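Enoyl-CoA hydratase/isomerase (Shewanella pealeana, PDB 4KPK) probably acts as an isomerase of the enoyl-CoA hydratase/isomerase family, whose members share the crotonase-like fold. Local coordinates at residues T31-L34 / D35-H39; L75-F78 / K79-E82; A225-P228 / F229-L233. One frame throughout, in Å; residues are numbered along the deposited sequence.

Contact 1 of 3, residues T31-L34 / D35-H39; sequences TEIL and DQQLH. With EDO (1,2-ethanediol), chain B.
Glu32 O is gripped twice from the next turn of the helix: Gln36 N donates to it over 3.1 Å, and the side-chain amide of the same residue adds a weak bond, Gln36 NE2 to Glu32 O, at 3.3 Å. Gln36 reaches back because CG lies anti to its carbonyl carbon (chi1 -52°), which lays the extended chain along the turn before. The flanking backbone bonds are simpler, Asp35 N giving a short bond of 2.7 Å to Thr31 O, and Leu38 N closing on Leu34 O at 2.9 Å. All of this belongs to helix 30-37, an N-terminal helix laid over the edge strand 41-46 and against helix 65-80, and Leu38 is where the chain leaves helical geometry. On the inward side Leu34 and Leu38 meet obliquely, CD1 of Leu34 against CD2 of Leu38 at 3.7 Å, and both also rest on Cys43 of the strand. Asp35 turns its carboxylate to the same strand, OD1 accepting from Cys43 N. On another side of the helix Ile33 and Gln37 run side by side and point the same way, the methyl CG2 of Ile33 lying 3.2 Å from Gln37 OE1. An ethanediol, probably from the crystallisation liquor, sits beside Asp35 and Leu38, though its O1 is doubtfully placed.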
loop_
_atom_site.group_PDB
_atom_site.type_symbol
_atom_site.label_atom_id
_atom_site.label_comp_id
_atom_site.label_asym_id
_atom_site.label_seq_id
_atom_site.Cartn_x
_atom_site.Cartn_y
_atom_site.Cartn_z
ATOM N N THR A 31 -28.386 27.291 -1.923
ATOM C CA THR A 31 -27.009 27.373 -1.407
ATOM C C THR A 31 -26.777 28.665 -0.585
ATOM O O THR A 31 -26.272 28.628 0.540
ATOM C CB THR A 31 -26.007 27.336 -2.575
ATOM O OG1 THR A 31 -26.234 26.118 -3.313
ATOM C CG2 THR A 31 -24.565 27.421 -2.065
ATOM N N GLU A 32 -27.122 29.800 -1.166
ATOM C CA GLU A 32 -27.074 31.094 -0.450
ATOM C C GLU A 32 -27.888 31.048 0.860
ATOM O O GLU A 32 -27.460 31.552 1.876
ATOM C CB GLU A 32 -27.548 32.193 -1.370
ATOM C CG GLU A 32 -26.614 32.429 -2.548
ATOM C CD GLU A 32 -27.191 33.404 -3.578
ATOM O OE1 GLU A 32 -28.435 33.470 -3.799
ATOM O OE2 GLU A 32 -26.378 34.133 -4.167
ATOM N N ILE A 33 -29.018 30.349 0.873
ATOM C CA ILE A 33 -29.823 30.261 2.102
ATOM C C ILE A 33 -29.111 29.378 3.098
ATOM O O ILE A 33 -29.025 29.683 4.290
ATOM C CB ILE A 33 -31.254 29.737 1.840
ATOM C CG1 ILE A 33 -32.086 30.804 1.122
ATOM C CG2 ILE A 33 -31.949 29.338 3.136
ATOM C CD1 ILE A 33 -33.275 30.217 0.333
ATOM N N LEU A 34 -28.576 28.266 2.620
ATOM C CA LEU A 34 -27.882 27.371 3.521
ATOM C C LEU A 34 -26.631 28.125 4.087
ATOM O O LEU A 34 -26.453 28.233 5.289
ATOM C CB LEU A 34 -27.543 26.085 2.779
ATOM C CG LEU A 34 -26.848 24.940 3.506
ATOM C CD1 LEU A 34 -27.535 24.526 4.810
ATOM C CD2 LEU A 34 -26.768 23.776 2.538
ATOM N N ASP A 35 -25.847 28.724 3.215
ATOM C CA ASP A 35 -24.691 29.494 3.627
ATOM C C ASP A 35 -25.068 30.425 4.794
ATOM O O ASP A 35 -24.411 30.423 5.818
ATOM C CB ASP A 35 -24.219 30.306 2.452
ATOM C CG ASP A 35 -23.023 31.154 2.779
ATOM O OD1 ASP A 35 -22.001 30.614 3.177
ATOM O OD2 ASP A 35 -23.105 32.356 2.675
ATOM N N GLN A 36 -26.170 31.158 4.674
ATOM C CA GLN A 36 -26.610 32.073 5.742
ATOM C C GLN A 36 -26.995 31.379 7.069
ATOM O O GLN A 36 -26.656 31.893 8.120
ATOM C CB GLN A 36 -27.786 32.951 5.261
ATOM C CG GLN A 36 -27.527 33.695 3.942
ATOM C CD GLN A 36 -28.717 34.549 3.510
ATOM O OE1 GLN A 36 -29.107 35.459 4.245
ATOM N NE2 GLN A 36 -29.306 34.265 2.333
ATOM N N GLN A 37 -27.703 30.237 7.001
ATOM C CA GLN A 37 -28.166 29.517 8.145
ATOM C C GLN A 37 -27.114 28.702 8.891
ATOM O O GLN A 37 -27.176 28.613 10.101
ATOM C CB GLN A 37 -29.306 28.597 7.725
ATOM C CG GLN A 37 -30.503 29.461 7.340
ATOM C CD GLN A 37 -31.485 28.772 6.449
ATOM O OE1 GLN A 37 -31.191 27.757 5.827
ATOM N NE2 GLN A 37 -32.666 29.327 6.379
ATOM N N LEU A 38 -26.115 28.156 8.201
ATOM C CA LEU A 38 -25.006 27.445 8.890
ATOM C C LEU A 38 -24.193 28.350 9.819
ATOM O O LEU A 38 -23.808 29.449 9.426
ATOM C CB LEU A 38 -24.028 26.836 7.864
ATOM C CG LEU A 38 -24.719 25.863 6.909
ATOM C CD1 LEU A 38 -23.855 25.391 5.737
ATOM C CD2 LEU A 38 -25.273 24.700 7.723
ATOM N N HIS A 39 -23.868 27.825 11.009
ATOM C CA HIS A 39 -23.197 28.572 12.068
ATOM C C HIS A 39 -21.690 28.581 11.841
ATOM O O HIS A 39 -21.054 29.586 12.089
ATOM C CB HIS A 39 -23.482 27.942 13.460
ATOM C CG HIS A 39 -24.950 27.801 13.797
ATOM N ND1 HIS A 39 -25.712 28.854 14.261
ATOM C CD2 HIS A 39 -25.792 26.731 13.734
ATOM C CE1 HIS A 39 -26.956 28.442 14.468
ATOM N NE2 HIS A 39 -27.034 27.161 14.145
HETATM C C1 EDO B . -21.686 31.146 7.821
HETATM O O1 EDO B . -22.611 30.079 7.616
HETATM C C2 EDO B . -21.066 31.348 6.449
HETATM O O2 EDO B . -20.939 32.724 6.141
#

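Contact 2 of 3, residues L75-F78 / K79-E82; sequences LEHF and KRNE
Glu76 sends CG anti to its backbone N (chi1 156°) and then bends at chi2, while Arg80, one turn on, starts with CG anti to its carbonyl carbon (chi1 -63°) and folds at chi3. Their salt bridge is long, Glu76 OE2 to Arg80 NH1 at 3.7 Å, with carboxylate and guanidinium planes 66° apart. Methylene contacts are closer: Glu76 CG comes within 3.2 Å of Arg80 NH1, and Arg80 CG lies 3.4 Å from Glu76 OE1. One guanidinium face covers His77 CA and Glu76 O, and Arg80 NH2 comes to the edge of the imidazole, 3.2 Å from His77 ND1, the ring standing nearly upright to the guanidinium. The other ring nitrogen, NE2, is hydrogen-bonded to Thr31 OG1 of helix 30-37. With an alanine in place of Glu76, Arg80 would probably lose its long salt bridge and be freer to turn. In the backbone, Lys79 N bonds Leu75 O at 3.0 Å, but the later bonds are weak, Asn81 N standing 3.4 Å from His77 O. Lys135 NZ gathers the carbonyls of Phe78, Lys79 and Asn81. The weak bonds fall in the last turn of helix 65-80, the crossover helix of the beta-alpha-beta unit between parallel strands 49-54 and 86-91.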
loop_
_atom_site.group_PDB
_atom_site.type_symbol
_atom_site.label_atom_id
_atom_site.label_comp_id
_atom_site.label_asym_id
_atom_site.label_seq_id
_atom_site.Cartn_x
_atom_site.Cartn_y
_atom_site.Cartn_z
ATOM N N LEU A 75 -22.773 18.406 2.467
ATOM C CA LEU A 75 -22.539 17.272 1.597
ATOM C C LEU A 75 -23.835 16.788 0.972
ATOM O O LEU A 75 -23.867 16.587 -0.240
ATOM C CB LEU A 75 -21.878 16.091 2.326
ATOM C CG LEU A 75 -20.425 16.230 2.775
ATOM C CD1 LEU A 75 -19.928 14.895 3.319
ATOM C CD2 LEU A 75 -19.555 16.722 1.626
ATOM N N GLU A 76 -24.889 16.595 1.773
ATOM C CA GLU A 76 -26.156 16.106 1.190
ATOM C C GLU A 76 -26.671 17.172 0.226
ATOM O O GLU A 76 -27.088 16.853 -0.869
ATOM C CB GLU A 76 -27.187 15.725 2.240
ATOM C CG GLU A 76 -28.633 15.789 1.742
ATOM C CD GLU A 76 -29.040 14.800 0.614
ATOM O OE1 GLU A 76 -28.262 14.506 -0.349
ATOM O OE2 GLU A 76 -30.214 14.334 0.668
ATOM N N HIS A 77 -26.548 18.452 0.583
ATOM C CA HIS A 77 -26.935 19.506 -0.343
ATOM C C HIS A 77 -26.256 19.415 -1.725
ATOM O O HIS A 77 -26.923 19.443 -2.759
ATOM C CB HIS A 77 -26.665 20.840 0.287
ATOM C CG HIS A 77 -26.953 21.988 -0.600
ATOM N ND1 HIS A 77 -28.237 22.357 -0.929
ATOM C CD2 HIS A 77 -26.126 22.870 -1.216
ATOM C CE1 HIS A 77 -28.194 23.412 -1.722
ATOM N NE2 HIS A 77 -26.926 23.727 -1.927
ATOM N N PHE A 78 -24.950 19.238 -1.761
ATOM C CA PHE A 78 -24.238 19.285 -3.044
ATOM C C PHE A 78 -24.297 17.954 -3.826
ATOM O O PHE A 78 -24.200 17.925 -5.056
ATOM C CB PHE A 78 -22.792 19.770 -2.843
ATOM C CG PHE A 78 -22.664 21.278 -2.608
ATOM C CD1 PHE A 78 -23.222 22.195 -3.502
ATOM C CD2 PHE A 78 -21.936 21.790 -1.519
ATOM C CE1 PHE A 78 -23.106 23.560 -3.300
ATOM C CE2 PHE A 78 -21.787 23.171 -1.335
ATOM C CZ PHE A 78 -22.382 24.056 -2.215
ATOM N N LYS A 79 -24.467 16.847 -3.128
ATOM C CA LYS A 79 -24.661 15.604 -3.799
ATOM C C LYS A 79 -25.918 15.677 -4.686
ATOM O O LYS A 79 -25.869 15.245 -5.805
ATOM C CB LYS A 79 -24.787 14.460 -2.815
ATOM C CG LYS A 79 -24.994 13.162 -3.560
ATOM C CD LYS A 79 -25.064 11.953 -2.648
ATOM C CE LYS A 79 -25.533 10.764 -3.485
ATOM N NZ LYS A 79 -25.239 9.467 -2.835
ATOM N N ARG A 80 -27.020 16.223 -4.164
ATOM C CA ARG A 80 -28.291 16.403 -4.910
ATOM C C ARG A 80 -28.139 17.308 -6.146
ATOM O O ARG A 80 -28.671 17.017 -7.232
ATOM C CB ARG A 80 -29.353 17.055 -4.009
ATOM C CG ARG A 80 -29.783 16.262 -2.785
ATOM C CD ARG A 80 -30.985 16.913 -2.087
ATOM N NE ARG A 80 -30.771 18.323 -1.684
ATOM C CZ ARG A 80 -30.641 18.791 -0.428
ATOM N NH1 ARG A 80 -30.684 17.984 0.631
ATOM N NH2 ARG A 80 -30.455 20.097 -0.226
ATOM N N ASN A 81 -27.403 18.405 -5.932
ATOM C CA ASN A 81 -27.254 19.499 -6.865
ATOM C C ASN A 81 -26.633 19.098 -8.184
ATOM O O ASN A 81 -25.522 18.597 -8.221
ATOM C CB ASN A 81 -26.403 20.570 -6.214
ATOM C CG ASN A 81 -26.622 21.913 -6.821
ATOM O OD1 ASN A 81 -26.350 22.129 -7.994
ATOM N ND2 ASN A 81 -27.095 22.826 -6.035
ATOM N N GLU A 82 -27.366 19.340 -9.269
ATOM C CA GLU A 82 -26.917 19.043 -10.636
ATOM C C GLU A 82 -25.870 20.028 -11.196
ATOM O O GLU A 82 -25.114 19.677 -12.104
ATOM C CB GLU A 82 -28.126 19.064 -11.576
ATOM C CG GLU A 82 -29.258 18.141 -11.161
ATOM C CD GLU A 82 -29.716 17.293 -12.328
ATOM O OE1 GLU A 82 -29.458 16.073 -12.290
ATOM O OE2 GLU A 82 -30.285 17.848 -13.296
#

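Contact 3 of 3, residues A225-P228 / F229-L233; sequences AAQP and FIDAL
Phe229 brings the edge of its ring to Ala225 O, which lies in the ring plane 3.2 Å from CD2, so the aromatic C-H side faces the carbonyl oxygen of the preceding turn. Beside it, Ala226 and Ile230 make an apolar contact, CB of Ala226 being 4.1 Å from CD1 of Ile230, while Ala226 O accepts Ile230 N at 2.9 Å. Across the exposed side Gln227 and Asp231 cross at a slant. Gln227 CG stands anti to its own N (chi1 -158°) and the chain then bends, bringing NE2 within a weak bond of 3.4 Å to Asp231 OD1, amide and carboxylate planes 67° apart. In the backbone of the same two residues Asp231 N bonds Gln227 O at 2.8 Å. Pro228 has no N-H for the turn before it, and the helix kinks there; Pro228 O nevertheless accepts Ala232 N at 3.0 Å.

Further out, helix 222-235 lies against the central sheet. Phe229 meets Ile158 and Ile160 of strand 158-161, and Ile230 touches Ile138 and Leu88. Arg196 of a second subunit packs on Phe229, and Thr200 of that subunit on Ala232, so this helix also reaches the subunit interface. The chemistry is thus divided: apolar groups meet the sheet, whereas the Gln227-Asp231 bond, weak and on the exposed side, probably adds little beyond the backbone bonds.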
loop_
_atom_site.group_PDB
_atom_site.type_symbol
_atom_site.label_atom_id
_atom_site.label_comp_id
_atom_site.label_asym_id
_atom_site.label_seq_id
_atom_site.Cartn_x
_atom_site.Cartn_y
_atom_site.Cartn_z
ATOM N N ALA A 225 -2.693 26.502 -6.579
ATOM C CA ALA A 225 -2.365 25.072 -6.660
ATOM C C ALA A 225 -3.595 24.211 -7.096
ATOM O O ALA A 225 -3.422 23.162 -7.770
ATOM C CB ALA A 225 -1.786 24.556 -5.339
ATOM N N ALA A 226 -4.800 24.667 -6.719
ATOM C CA ALA A 226 -6.030 23.916 -6.997
ATOM C C ALA A 226 -6.504 24.106 -8.439
ATOM O O ALA A 226 -7.180 23.238 -8.991
ATOM C CB ALA A 226 -7.133 24.277 -6.006
ATOM N N GLN A 227 -6.136 25.229 -9.046
ATOM C CA GLN A 227 -6.682 25.605 -10.350
ATOM C C GLN A 227 -6.524 24.537 -11.433
ATOM O O GLN A 227 -7.485 24.173 -12.085
ATOM C CB GLN A 227 -6.056 26.940 -10.848
ATOM C CG GLN A 227 -6.909 27.654 -11.890
ATOM C CD GLN A 227 -8.355 27.789 -11.444
ATOM O OE1 GLN A 227 -8.614 28.103 -10.297
ATOM N NE2 GLN A 227 -9.308 27.491 -12.345
ATOM N N PRO A 228 -5.285 24.071 -11.649
ATOM C CA PRO A 228 -5.055 23.061 -12.669
ATOM C C PRO A 228 -5.874 21.785 -12.403
ATOM O O PRO A 228 -6.368 21.205 -13.340
ATOM C CB PRO A 228 -3.561 22.778 -12.560
ATOM C CG PRO A 228 -3.146 23.304 -11.214
ATOM C CD PRO A 228 -4.038 24.456 -10.964
ATOM N N PHE A 229 -6.037 21.374 -11.158
ATOM C CA PHE A 229 -6.923 20.195 -10.853
ATOM C C PHE A 229 -8.378 20.521 -11.166
ATOM O O PHE A 229 -9.089 19.718 -11.780
ATOM C CB PHE A 229 -6.853 19.819 -9.389
ATOM C CG PHE A 229 -5.502 19.338 -8.929
ATOM C CD1 PHE A 229 -5.136 18.018 -9.070
ATOM C CD2 PHE A 229 -4.613 20.208 -8.327
ATOM C CE1 PHE A 229 -3.893 17.575 -8.632
ATOM C CE2 PHE A 229 -3.378 19.775 -7.870
ATOM C CZ PHE A 229 -3.004 18.459 -8.019
ATOM N N ILE A 230 -8.838 21.712 -10.776
ATOM C CA ILE A 230 -10.205 22.106 -11.095
ATOM C C ILE A 230 -10.464 22.106 -12.600
ATOM O O ILE A 230 -11.435 21.521 -13.066
ATOM C CB ILE A 230 -10.592 23.490 -10.512
ATOM C CG1 ILE A 230 -10.647 23.439 -8.976
ATOM C CG2 ILE A 230 -11.931 23.983 -11.071
ATOM C CD1 ILE A 230 -10.448 24.798 -8.304
ATOM N N ASP A 231 -9.585 22.755 -13.345
ATOM C CA ASP A 231 -9.632 22.701 -14.820
ATOM C C ASP A 231 -9.673 21.276 -15.388
ATOM O O ASP A 231 -10.459 21.012 -16.301
ATOM C CB ASP A 231 -8.440 23.486 -15.408
ATOM C CG ASP A 231 -8.604 24.986 -15.199
ATOM O OD1 ASP A 231 -9.757 25.414 -14.945
ATOM O OD2 ASP A 231 -7.614 25.773 -15.293
ATOM N N ALA A 232 -8.863 20.360 -14.865
ATOM C CA ALA A 232 -8.830 19.037 -15.442
ATOM C C ALA A 232 -10.207 18.334 -15.126
ATOM O O ALA A 232 -10.830 17.758 -15.993
ATOM C CB ALA A 232 -7.673 18.269 -14.899
ATOM N N LEU A 233 -10.688 18.500 -13.907
ATOM C CA LEU A 233 -11.858 17.800 -13.407
ATOM C C LEU A 233 -13.162 18.275 -14.057
ATOM O O LEU A 233 -13.982 17.454 -14.448
ATOM C CB LEU A 233 -11.916 17.905 -11.886
ATOM C CG LEU A 233 -10.860 17.076 -11.116
ATOM C CD1 LEU A 233 -10.894 17.496 -9.669
ATOM C CD2 LEU A 233 -11.012 15.532 -11.154
#

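From the N terminus the contacts follow in series, none nested or crossed, and each closes only helical turns, not a long loop. Contact 1, in helix 30-37, comes first; the chain then passes through strands 41-46 and 49-54 to contact 2 near the end of helix 65-80. These two touch directly, Thr31 and Leu34 both meeting His77, which ties the N-terminal helix to the crossover helix beside strand 41-46. Contact 3, much later in helix 222-235, touches neither: its nearest atoms are about 16 Å from contact 1 and 12 Å from contact 2. It ties its helix instead to the later parallel strands and to a second subunit.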